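Local coordinates for protein endoglucanase (Clostridium thermocellum, PDB 2YIK) that probably hydrolyses internal beta-1,4-glucosidic bonds of cellulose, at residues V134-Y139 against Y282-A287; H153-L158 against M231-T236; Y160-F165 against A227-N232. All blocks are in the same frame, centred on the assembly; numbering follows the deposited sequence.

Contact 1: V134-Y139 against Y282-A287; sequences VGWGYY and YCWAAA
W136 and W284 meet in a T-shaped (edge-to-face) stack between helices 124-140 and 279-293, deep inside the (alpha/alpha)6 barrel of this family 9 glycoside hydrolase. W284 supplies the edge: the outer corner of its six-membered ring points at the five-membered ring of W136, displaced toward the rim of that ring rather than over its middle. The two ring centroids are 5.2 Å apart and the planes stand at 76°. The helices are distant from each other at this level, their nearest CA atoms, those of W136 and W284, being 11.1 Å apart, and of the two segments only the indoles meet. With CG anti to the backbone N, chi1 170°, the W284 ring swings toward W136.

Other residues pack directly on the pair. The imidazole of H316 meets both indoles, edge-to-face with W136, and W288 packs edge-to-face against W284 from one helical turn further along. Helix 322-336 adds C327, I328 and E331 against W136 and T325 against W284, while A224 of helix 216-233 also touches W284. The closest approach of the two indoles is CH2 of W284 to CD1 of W136, 3.7 Å.

Contact 2: H153-L158 against M231-T236; sequences HAEVIL and MNFKDT
F233 and E155 bury the most surface here, the CE1/CZ end of the F233 ring meeting CB, CG and the carboxylate of E155. They join helix 151-167 to the last part of helix 216-233 in the (alpha/alpha)6 barrel. The side chains run past each other in opposite directions: CB of E155 is 3.8 Å from CZ of F233, and its carboxylate lies next to CE1, with OE1 of E155 3.5 Å from CE1 of F233. That oxygen approaches the ring obliquely, and the carboxylate and ring planes are 61° apart. The glutamate chain is extended beyond CG (chi2 -171°), which sets CB, CG and CD in a row beside CE1 and CZ. F233 also meets Y240 edge-to-face.

L158, one turn further along the first helix, adds a weaker contact. Its CD1 methyl comes near the amide end of N232, the two side chains crossing at about a right angle, and the CG2 methyl of T236, at the exposed end, comes near OE1 of E155.

The polar link is indirect. A water molecule donates to OE2 of E155 at 2.6 Å and also to the backbone O of N232 at 2.7 Å, so it bridges the two segments. The same OE2 is hydrogen-bonded to the hydroxyl of Y138 on helix 124-140, which ties a third helix into the network. E155 thus combines two roles: its stem packs as a hydrocarbon, while its acid end collects hydrogen bonds at OE2, an environment consistent with an ionised carboxylate serving as an acceptor.

Contact 3: Y160-F165 against A227-N232; sequences YFNDYF and AINYMN
N162 and N229 stack their side-chain amides between helices 151-167 and 216-233, two helices of the (alpha/alpha)6 barrel. The amide planes are only 21° from parallel, and the side chains arrive from opposite directions, so the groups overlap flat against flat. The tight centre is marked by CG of N162, 3.6 Å from CG of N229, and by CB of N162, 3.5 Å from OD1 of N229. The backbones come close as well, with the CA atoms of N162 and N229 7.4 Å apart. In N229, CG is turned away from the backbone N (chi1 -150°), which directs its amide toward the other helix. The polar end of N229 is held from elsewhere: its OD1, a buried oxygen, is hydrogen-bonded to OG of S244 on helix 238-257, which probably helps to hold the N229 amide in its stacked orientation.

Away from this pair the interface soon becomes loose. The side chain of I228 does not reach 160-165, although it lies one residue before N229, and those of F161 and F165, on the first helix, do not reach 227-232. D163, partly exposed, turns at its end toward the second helix without touching it.

The hydroxyl of Y240 takes up OD1 of D163 in a hydrogen bond, and the same residue packs on both asparagines, so helix 238-257 flanks the stack. Further helices of the barrel take the neighbouring side chains: F161 and F165 rest on A131 of helix 124-140, whereas A227 and I228 pack on W288 of helix 279-293.

Overall arrangement
Contacts 2 and 3 are successive levels of a single helix pair, 151-167 with 216-233; their centres are 8 Å apart and they share M231 and N232. Contact 1 joins two other helices, its centre about 14 Å from that of contact 2 and 11 Å from that of contact 3. G135, beside W136 on helix 124-140, packs on the other two contacts, its backbone C 3.4 Å from CG2 of I228 and its backbone N 3.6 Å from CD2 of L158. All three contacts lie away from the predicted active-site H451 and the metal-binding residues, although the W284 side chain comes within about 8 Å of a bound calcium ion.

Contact 1: V134-Y139 against Y282-A287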
loop_
_atom_site.group_PDB
_atom_site.type_symbol
_atom_site.label_atom_id
_atom_site.label_comp_id
_atom_site.label_asym_id
_atom_site.label_seq_id
_atom_site.Cartn_x
_atom_site.Cartn_y
_atom_site.Cartn_z
ATOM N N VAL A 134 -1.479 -1.189 -4.409
ATOM C CA VAL A 134 -0.944 -1.908 -5.564
ATOM C C VAL A 134 -2.119 -2.699 -6.169
ATOM O O VAL A 134 -2.254 -2.803 -7.386
ATOM C CB VAL A 134 0.183 -2.886 -5.165
ATOM C CG1 VAL A 134 0.561 -3.751 -6.357
ATOM C CG2 VAL A 134 1.407 -2.105 -4.674
ATOM N N GLY A 135 -2.976 -3.241 -5.303
ATOM C CA GLY A 135 -4.136 -3.994 -5.772
ATOM C C GLY A 135 -5.110 -3.105 -6.535
ATOM O O GLY A 135 -5.722 -3.533 -7.515
ATOM N N TRP A 136 -5.246 -1.872 -6.047
ATOM C CA TRP A 136 -6.090 -0.794 -6.588
ATOM C C TRP A 136 -5.596 -0.526 -8.016
ATOM O O TRP A 136 -6.388 -0.504 -8.962
ATOM C CB TRP A 136 -5.902 0.383 -5.601
ATOM C CG TRP A 136 -6.208 1.888 -5.821
ATOM C CD1 TRP A 136 -5.608 2.910 -5.114
ATOM C CD2 TRP A 136 -7.228 2.525 -6.614
ATOM N NE1 TRP A 136 -6.174 4.111 -5.405
ATOM C CE2 TRP A 136 -7.160 3.919 -6.323
ATOM C CE3 TRP A 136 -8.167 2.069 -7.536
ATOM C CZ2 TRP A 136 -8.009 4.846 -6.912
ATOM C CZ3 TRP A 136 -9.007 2.997 -8.118
ATOM C CH2 TRP A 136 -8.918 4.374 -7.810
ATOM N N GLY A 137 -4.284 -0.379 -8.180
ATOM C CA GLY A 137 -3.731 -0.136 -9.502
ATOM C C GLY A 137 -3.898 -1.313 -10.460
ATOM O O GLY A 137 -4.202 -1.127 -11.642
ATOM N N TYR A 138 -3.686 -2.526 -9.954
ATOM C CA TYR A 138 -3.818 -3.734 -10.769
ATOM C C TYR A 138 -5.278 -3.887 -11.201
ATOM O O TYR A 138 -5.565 -4.262 -12.333
ATOM C CB TYR A 138 -3.356 -4.961 -9.966
ATOM C CG TYR A 138 -3.310 -6.249 -10.757
ATOM C CD1 TYR A 138 -2.575 -6.339 -11.944
ATOM C CD2 TYR A 138 -4.001 -7.378 -10.323
ATOM C CE1 TYR A 138 -2.537 -7.526 -12.683
ATOM C CE2 TYR A 138 -3.971 -8.569 -11.056
ATOM C CZ TYR A 138 -3.240 -8.635 -12.236
ATOM O OH TYR A 138 -3.247 -9.786 -12.992
ATOM N N TYR A 139 -6.200 -3.578 -10.298
ATOM C CA TYR A 139 -7.622 -3.662 -10.608
ATOM C C TYR A 139 -8.009 -2.683 -11.719
ATOM O O TYR A 139 -8.746 -3.041 -12.636
ATOM C CB TYR A 139 -8.449 -3.369 -9.352
ATOM C CG TYR A 139 -9.932 -3.157 -9.602
ATOM C CD1 TYR A 139 -10.773 -4.216 -9.962
ATOM C CD2 TYR A 139 -10.489 -1.887 -9.494
ATOM C CE1 TYR A 139 -12.146 -4.003 -10.208
ATOM C CE2 TYR A 139 -11.843 -1.663 -9.741
ATOM C CZ TYR A 139 -12.666 -2.717 -10.095
ATOM O OH TYR A 139 -14.004 -2.454 -10.340
ATOM N N TYR A 282 -11.920 2.843 7.172
ATOM C CA TYR A 282 -13.206 2.179 7.347
ATOM C C TYR A 282 -14.045 2.361 6.079
ATOM O O TYR A 282 -14.584 1.394 5.541
ATOM C CB TYR A 282 -13.930 2.776 8.561
ATOM C CG TYR A 282 -15.165 2.018 8.999
ATOM C CD1 TYR A 282 -15.064 0.850 9.759
ATOM C CD2 TYR A 282 -16.438 2.465 8.642
ATOM C CE1 TYR A 282 -16.204 0.145 10.153
ATOM C CE2 TYR A 282 -17.583 1.771 9.027
ATOM C CZ TYR A 282 -17.460 0.611 9.780
ATOM O OH TYR A 282 -18.592 -0.083 10.139
ATOM N N CYS A 283 -14.132 3.599 5.594
ATOM C CA CYS A 283 -14.905 3.900 4.388
ATOM C C CYS A 283 -14.299 3.266 3.135
ATOM O O CYS A 283 -15.023 2.818 2.250
ATOM C CB CYS A 283 -15.037 5.418 4.208
ATOM S SG CYS A 283 -16.096 6.180 5.464
ATOM N N TRP A 284 -12.971 3.231 3.085
ATOM C CA TRP A 284 -12.204 2.630 1.990
ATOM C C TRP A 284 -12.577 1.136 1.888
ATOM O O TRP A 284 -12.888 0.640 0.810
ATOM C CB TRP A 284 -10.713 2.839 2.304
ATOM C CG TRP A 284 -9.652 2.130 1.486
ATOM C CD1 TRP A 284 -8.691 1.298 1.982
ATOM C CD2 TRP A 284 -9.304 2.350 0.108
ATOM N NE1 TRP A 284 -7.761 1.001 1.020
ATOM C CE2 TRP A 284 -8.106 1.639 -0.141
ATOM C CE3 TRP A 284 -9.869 3.099 -0.934
ATOM C CZ2 TRP A 284 -7.473 1.635 -1.389
ATOM C CZ3 TRP A 284 -9.236 3.098 -2.181
ATOM C CH2 TRP A 284 -8.046 2.376 -2.391
ATOM N N ALA A 285 -12.558 0.436 3.018
ATOM C CA ALA A 285 -12.918 -0.982 3.054
ATOM C C ALA A 285 -14.391 -1.164 2.674
ATOM O O ALA A 285 -14.737 -2.038 1.876
ATOM C CB ALA A 285 -12.670 -1.548 4.443
ATOM N N ALA A 286 -15.253 -0.328 3.248
ATOM C CA ALA A 286 -16.686 -0.398 2.983
ATOM C C ALA A 286 -16.993 -0.218 1.500
ATOM O O ALA A 286 -17.798 -0.959 0.934
ATOM C CB ALA A 286 -17.430 0.660 3.807
ATOM N N ALA A 287 -16.353 0.767 0.876
ATOM C CA ALA A 287 -16.569 1.025 -0.545
ATOM C C ALA A 287 -16.165 -0.186 -1.379
ATOM O O ALA A 287 -16.887 -0.585 -2.284
ATOM C CB ALA A 287 -15.776 2.251 -0.992
#

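Contact 2: H153-L158 against M231-T236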
loop_
_atom_site.group_PDB
_atom_site.type_symbol
_atom_site.label_atom_id
_atom_site.label_comp_id
_atom_site.label_asym_id
_atom_site.label_seq_id
_atom_site.Cartn_x
_atom_site.Cartn_y
_atom_site.Cartn_z
ATOM N N HIS A 153 3.695 -11.175 -12.201
ATOM C CA HIS A 153 4.536 -10.594 -11.147
ATOM C C HIS A 153 3.645 -9.895 -10.113
ATOM O O HIS A 153 3.824 -10.060 -8.907
ATOM C CB HIS A 153 5.511 -9.583 -11.761
ATOM C CG HIS A 153 6.632 -9.176 -10.851
ATOM N ND1 HIS A 153 6.720 -9.585 -9.537
ATOM C CD2 HIS A 153 7.716 -8.395 -11.074
ATOM C CE1 HIS A 153 7.810 -9.074 -8.991
ATOM N NE2 HIS A 153 8.431 -8.349 -9.901
ATOM N N ALA A 154 2.677 -9.121 -10.595
ATOM C CA ALA A 154 1.752 -8.408 -9.719
ATOM C C ALA A 154 0.960 -9.369 -8.830
ATOM O O ALA A 154 0.813 -9.143 -7.627
ATOM C CB ALA A 154 0.792 -7.567 -10.550
ATOM N N GLU A 155 0.454 -10.446 -9.424
ATOM C CA GLU A 155 -0.323 -11.406 -8.660
ATOM C C GLU A 155 0.517 -12.118 -7.595
ATOM O O GLU A 155 0.021 -12.403 -6.504
ATOM C CB GLU A 155 -1.011 -12.396 -9.606
ATOM C CG GLU A 155 -2.061 -11.704 -10.487
ATOM C CD GLU A 155 -2.907 -12.673 -11.290
ATOM O OE1 GLU A 155 -2.653 -13.888 -11.201
ATOM O OE2 GLU A 155 -3.827 -12.221 -12.012
ATOM N N VAL A 156 1.791 -12.373 -7.886
ATOM C CA VAL A 156 2.650 -13.026 -6.903
ATOM C C VAL A 156 2.849 -12.111 -5.694
ATOM O O VAL A 156 2.834 -12.566 -4.542
ATOM C CB VAL A 156 4.029 -13.391 -7.499
ATOM C CG1 VAL A 156 4.965 -13.871 -6.399
ATOM C CG2 VAL A 156 3.860 -14.488 -8.552
ATOM N N ILE A 157 3.033 -10.820 -5.961
ATOM C CA ILE A 157 3.222 -9.846 -4.891
ATOM C C ILE A 157 1.928 -9.686 -4.089
ATOM O O ILE A 157 1.963 -9.692 -2.865
ATOM C CB ILE A 157 3.653 -8.450 -5.437
ATOM C CG1 ILE A 157 5.129 -8.457 -5.833
ATOM C CG2 ILE A 157 3.465 -7.391 -4.366
ATOM C CD1 ILE A 157 5.505 -9.595 -6.747
ATOM N N LEU A 158 0.795 -9.558 -4.778
ATOM C CA LEU A 158 -0.486 -9.394 -4.092
ATOM C C LEU A 158 -0.883 -10.617 -3.267
ATOM O O LEU A 158 -1.506 -10.481 -2.215
ATOM C CB LEU A 158 -1.578 -9.031 -5.098
ATOM C CG LEU A 158 -1.389 -7.631 -5.699
ATOM C CD1 LEU A 158 -2.254 -7.458 -6.922
ATOM C CD2 LEU A 158 -1.714 -6.571 -4.644
ATOM N N MET A 231 -11.632 -8.847 -5.787
ATOM C CA MET A 231 -11.906 -8.196 -7.066
ATOM C C MET A 231 -10.892 -8.582 -8.138
ATOM O O MET A 231 -11.244 -8.741 -9.305
ATOM C CB MET A 231 -11.914 -6.668 -6.918
ATOM C CG MET A 231 -13.072 -6.083 -6.117
ATOM S SD MET A 231 -14.719 -6.532 -6.709
ATOM C CE MET A 231 -14.843 -5.610 -8.231
ATOM N N ASN A 232 -9.635 -8.739 -7.736
ATOM C CA ASN A 232 -8.562 -9.089 -8.662
ATOM C C ASN A 232 -8.514 -10.568 -9.053
ATOM O O ASN A 232 -8.019 -10.906 -10.127
ATOM C CB ASN A 232 -7.206 -8.677 -8.062
ATOM C CG ASN A 232 -6.950 -7.176 -8.150
ATOM O OD1 ASN A 232 -6.245 -6.609 -7.319
ATOM N ND2 ASN A 232 -7.506 -6.534 -9.170
ATOM N N PHE A 233 -9.037 -11.445 -8.200
ATOM C CA PHE A 233 -8.994 -12.879 -8.482
ATOM C C PHE A 233 -10.320 -13.600 -8.712
ATOM O O PHE A 233 -10.320 -14.790 -9.031
ATOM C CB PHE A 233 -8.253 -13.597 -7.356
ATOM C CG PHE A 233 -6.780 -13.326 -7.332
ATOM C CD1 PHE A 233 -5.921 -13.987 -8.206
ATOM C CD2 PHE A 233 -6.250 -12.384 -6.454
ATOM C CE1 PHE A 233 -4.546 -13.712 -8.209
ATOM C CE2 PHE A 233 -4.882 -12.101 -6.445
ATOM C CZ PHE A 233 -4.027 -12.764 -7.324
ATOM N N LYS A 234 -11.440 -12.901 -8.573
ATOM C CA LYS A 234 -12.744 -13.543 -8.730
ATOM C C LYS A 234 -13.019 -14.297 -10.025
ATOM O O LYS A 234 -13.853 -15.204 -10.041
ATOM C CB LYS A 234 -13.871 -12.532 -8.505
ATOM C CG LYS A 234 -13.908 -11.375 -9.489
ATOM C CD LYS A 234 -15.008 -10.415 -9.085
ATOM C CE LYS A 234 -14.865 -9.066 -9.763
ATOM N NZ LYS A 234 -15.688 -8.965 -10.993
ATOM N N ASP A 235 -12.344 -13.929 -11.105
ATOM C CA ASP A 235 -12.572 -14.595 -12.384
ATOM C C ASP A 235 -11.487 -15.617 -12.639
ATOM O O ASP A 235 -11.730 -16.692 -13.192
ATOM C CB ASP A 235 -12.578 -13.568 -13.521
ATOM C CG ASP A 235 -13.673 -12.530 -13.359
ATOM O OD1 ASP A 235 -14.858 -12.925 -13.296
ATOM O OD2 ASP A 235 -13.354 -11.323 -13.293
ATOM N N THR A 236 -10.293 -15.273 -12.183
ATOM C CA THR A 236 -9.101 -16.077 -12.355
ATOM C C THR A 236 -8.883 -17.238 -11.374
ATOM O O THR A 236 -8.353 -18.280 -11.761
ATOM C CB THR A 236 -7.877 -15.104 -12.396
ATOM O OG1 THR A 236 -7.368 -15.063 -13.734
ATOM C CG2 THR A 236 -6.779 -15.496 -11.428
HETATM O O HOH W 1 -6.439 -12.260 -11.892
#

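Contact 3: Y160-F165 against A227-N232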
loop_
_atom_site.group_PDB
_atom_site.type_symbol
_atom_site.label_atom_id
_atom_site.label_comp_id
_atom_site.label_asym_id
_atom_site.label_seq_id
_atom_site.Cartn_x
_atom_site.Cartn_y
_atom_site.Cartn_z
ATOM N N TYR A 160 1.305 -12.638 -1.880
ATOM C CA TYR A 160 2.205 -12.644 -0.740
ATOM C C TYR A 160 1.730 -11.678 0.347
ATOM O O TYR A 160 1.863 -11.976 1.536
ATOM C CB TYR A 160 3.634 -12.296 -1.172
ATOM C CG TYR A 160 4.698 -12.967 -0.318
ATOM C CD1 TYR A 160 4.926 -14.344 -0.411
ATOM C CD2 TYR A 160 5.466 -12.231 0.586
ATOM C CE1 TYR A 160 5.889 -14.972 0.373
ATOM C CE2 TYR A 160 6.436 -12.848 1.374
ATOM C CZ TYR A 160 6.641 -14.220 1.265
ATOM O OH TYR A 160 7.584 -14.844 2.052
ATOM N N PHE A 161 1.183 -10.528 -0.052
ATOM C CA PHE A 161 0.664 -9.543 0.913
ATOM C C PHE A 161 -0.555 -10.112 1.633
ATOM O O PHE A 161 -0.592 -10.211 2.854
ATOM C CB PHE A 161 0.184 -8.255 0.225
ATOM C CG PHE A 161 1.215 -7.164 0.136
ATOM C CD1 PHE A 161 1.688 -6.521 1.281
ATOM C CD2 PHE A 161 1.666 -6.735 -1.105
ATOM C CE1 PHE A 161 2.593 -5.460 1.177
ATOM C CE2 PHE A 161 2.563 -5.684 -1.219
ATOM C CZ PHE A 161 3.032 -5.041 -0.076
ATOM N N ASN A 162 -1.562 -10.469 0.844
ATOM C CA ASN A 162 -2.811 -10.972 1.382
ATOM C C ASN A 162 -2.779 -12.338 2.076
ATOM O O ASN A 162 -3.586 -12.585 2.972
ATOM C CB ASN A 162 -3.879 -10.934 0.286
ATOM C CG ASN A 162 -4.191 -9.511 -0.164
ATOM O OD1 ASN A 162 -3.750 -9.060 -1.229
ATOM N ND2 ASN A 162 -4.946 -8.789 0.659
ATOM N N ASP A 163 -1.874 -13.226 1.677
ATOM C CA ASP A 163 -1.806 -14.519 2.354
ATOM C C ASP A 163 -1.253 -14.272 3.754
ATOM O O ASP A 163 -1.580 -14.985 4.702
ATOM C CB ASP A 163 -0.913 -15.507 1.592
ATOM C CG ASP A 163 -1.519 -15.933 0.266
ATOM O OD1 ASP A 163 -2.749 -15.824 0.114
ATOM O OD2 ASP A 163 -0.771 -16.391 -0.624
ATOM N N TYR A 164 -0.417 -13.239 3.868
ATOM C CA TYR A 164 0.172 -12.857 5.144
ATOM C C TYR A 164 -0.948 -12.335 6.047
ATOM O O TYR A 164 -1.050 -12.734 7.206
ATOM C CB TYR A 164 1.245 -11.783 4.916
ATOM C CG TYR A 164 1.705 -11.024 6.147
ATOM C CD1 TYR A 164 2.278 -11.682 7.236
ATOM C CD2 TYR A 164 1.617 -9.632 6.192
ATOM C CE1 TYR A 164 2.757 -10.967 8.340
ATOM C CE2 TYR A 164 2.086 -8.908 7.281
ATOM C CZ TYR A 164 2.656 -9.576 8.355
ATOM O OH TYR A 164 3.124 -8.852 9.434
ATOM N N PHE A 165 -1.796 -11.461 5.508
ATOM C CA PHE A 165 -2.909 -10.913 6.278
ATOM C C PHE A 165 -3.811 -12.054 6.768
ATOM O O PHE A 165 -4.180 -12.113 7.941
ATOM C CB PHE A 165 -3.745 -9.940 5.427
ATOM C CG PHE A 165 -2.981 -8.739 4.915
ATOM C CD1 PHE A 165 -1.979 -8.144 5.676
ATOM C CD2 PHE A 165 -3.300 -8.182 3.677
ATOM C CE1 PHE A 165 -1.302 -7.010 5.213
ATOM C CE2 PHE A 165 -2.632 -7.051 3.203
ATOM C CZ PHE A 165 -1.631 -6.462 3.972
ATOM N N ALA A 227 -10.584 -7.292 0.136
ATOM C CA ALA A 227 -11.740 -7.105 -0.735
ATOM C C ALA A 227 -11.222 -6.838 -2.150
ATOM O O ALA A 227 -11.792 -7.310 -3.129
ATOM C CB ALA A 227 -12.593 -5.942 -0.252
ATOM N N ILE A 228 -10.136 -6.080 -2.247
ATOM C CA ILE A 228 -9.520 -5.782 -3.536
ATOM C C ILE A 228 -8.950 -7.079 -4.125
ATOM O O ILE A 228 -9.005 -7.291 -5.338
ATOM C CB ILE A 228 -8.389 -4.733 -3.375
ATOM C CG1 ILE A 228 -9.009 -3.381 -3.002
ATOM C CG2 ILE A 228 -7.558 -4.626 -4.663
ATOM C CD1 ILE A 228 -8.019 -2.347 -2.559
ATOM N N ASN A 229 -8.416 -7.943 -3.260
ATOM C CA ASN A 229 -7.841 -9.214 -3.692
ATOM C C ASN A 229 -8.950 -10.043 -4.339
ATOM O O ASN A 229 -8.738 -10.704 -5.359
ATOM C CB ASN A 229 -7.244 -9.972 -2.501
ATOM C CG ASN A 229 -6.069 -10.853 -2.895
ATOM O OD1 ASN A 229 -5.888 -11.951 -2.356
ATOM N ND2 ASN A 229 -5.257 -10.374 -3.826
ATOM N N TYR A 230 -10.137 -10.007 -3.737
ATOM C CA TYR A 230 -11.270 -10.727 -4.289
ATOM C C TYR A 230 -11.545 -10.172 -5.684
ATOM O O TYR A 230 -11.671 -10.929 -6.650
ATOM C CB TYR A 230 -12.514 -10.549 -3.416
ATOM C CG TYR A 230 -13.799 -10.856 -4.151
ATOM C CD1 TYR A 230 -14.250 -12.168 -4.308
ATOM C CD2 TYR A 230 -14.534 -9.834 -4.748
ATOM C CE1 TYR A 230 -15.414 -12.450 -5.044
ATOM C CE2 TYR A 230 -15.686 -10.103 -5.485
ATOM C CZ TYR A 230 -16.120 -11.408 -5.626
ATOM O OH TYR A 230 -17.271 -11.648 -6.337
ATOM N N MET A 231 -11.632 -8.847 -5.787
ATOM C CA MET A 231 -11.906 -8.196 -7.066
ATOM C C MET A 231 -10.892 -8.582 -8.138
ATOM O O MET A 231 -11.244 -8.741 -9.305
ATOM C CB MET A 231 -11.914 -6.668 -6.918
ATOM C CG MET A 231 -13.072 -6.083 -6.117
ATOM S SD MET A 231 -14.719 -6.532 -6.709
ATOM C CE MET A 231 -14.843 -5.610 -8.231
ATOM N N ASN A 232 -9.635 -8.739 -7.736
ATOM C CA ASN A 232 -8.562 -9.089 -8.662
ATOM C C ASN A 232 -8.514 -10.568 -9.053
ATOM O O ASN A 232 -8.019 -10.906 -10.127
ATOM C CB ASN A 232 -7.206 -8.677 -8.062
ATOM C CG ASN A 232 -6.950 -7.176 -8.150
ATOM O OD1 ASN A 232 -6.245 -6.609 -7.319
ATOM N ND2 ASN A 232 -7.506 -6.534 -9.170
#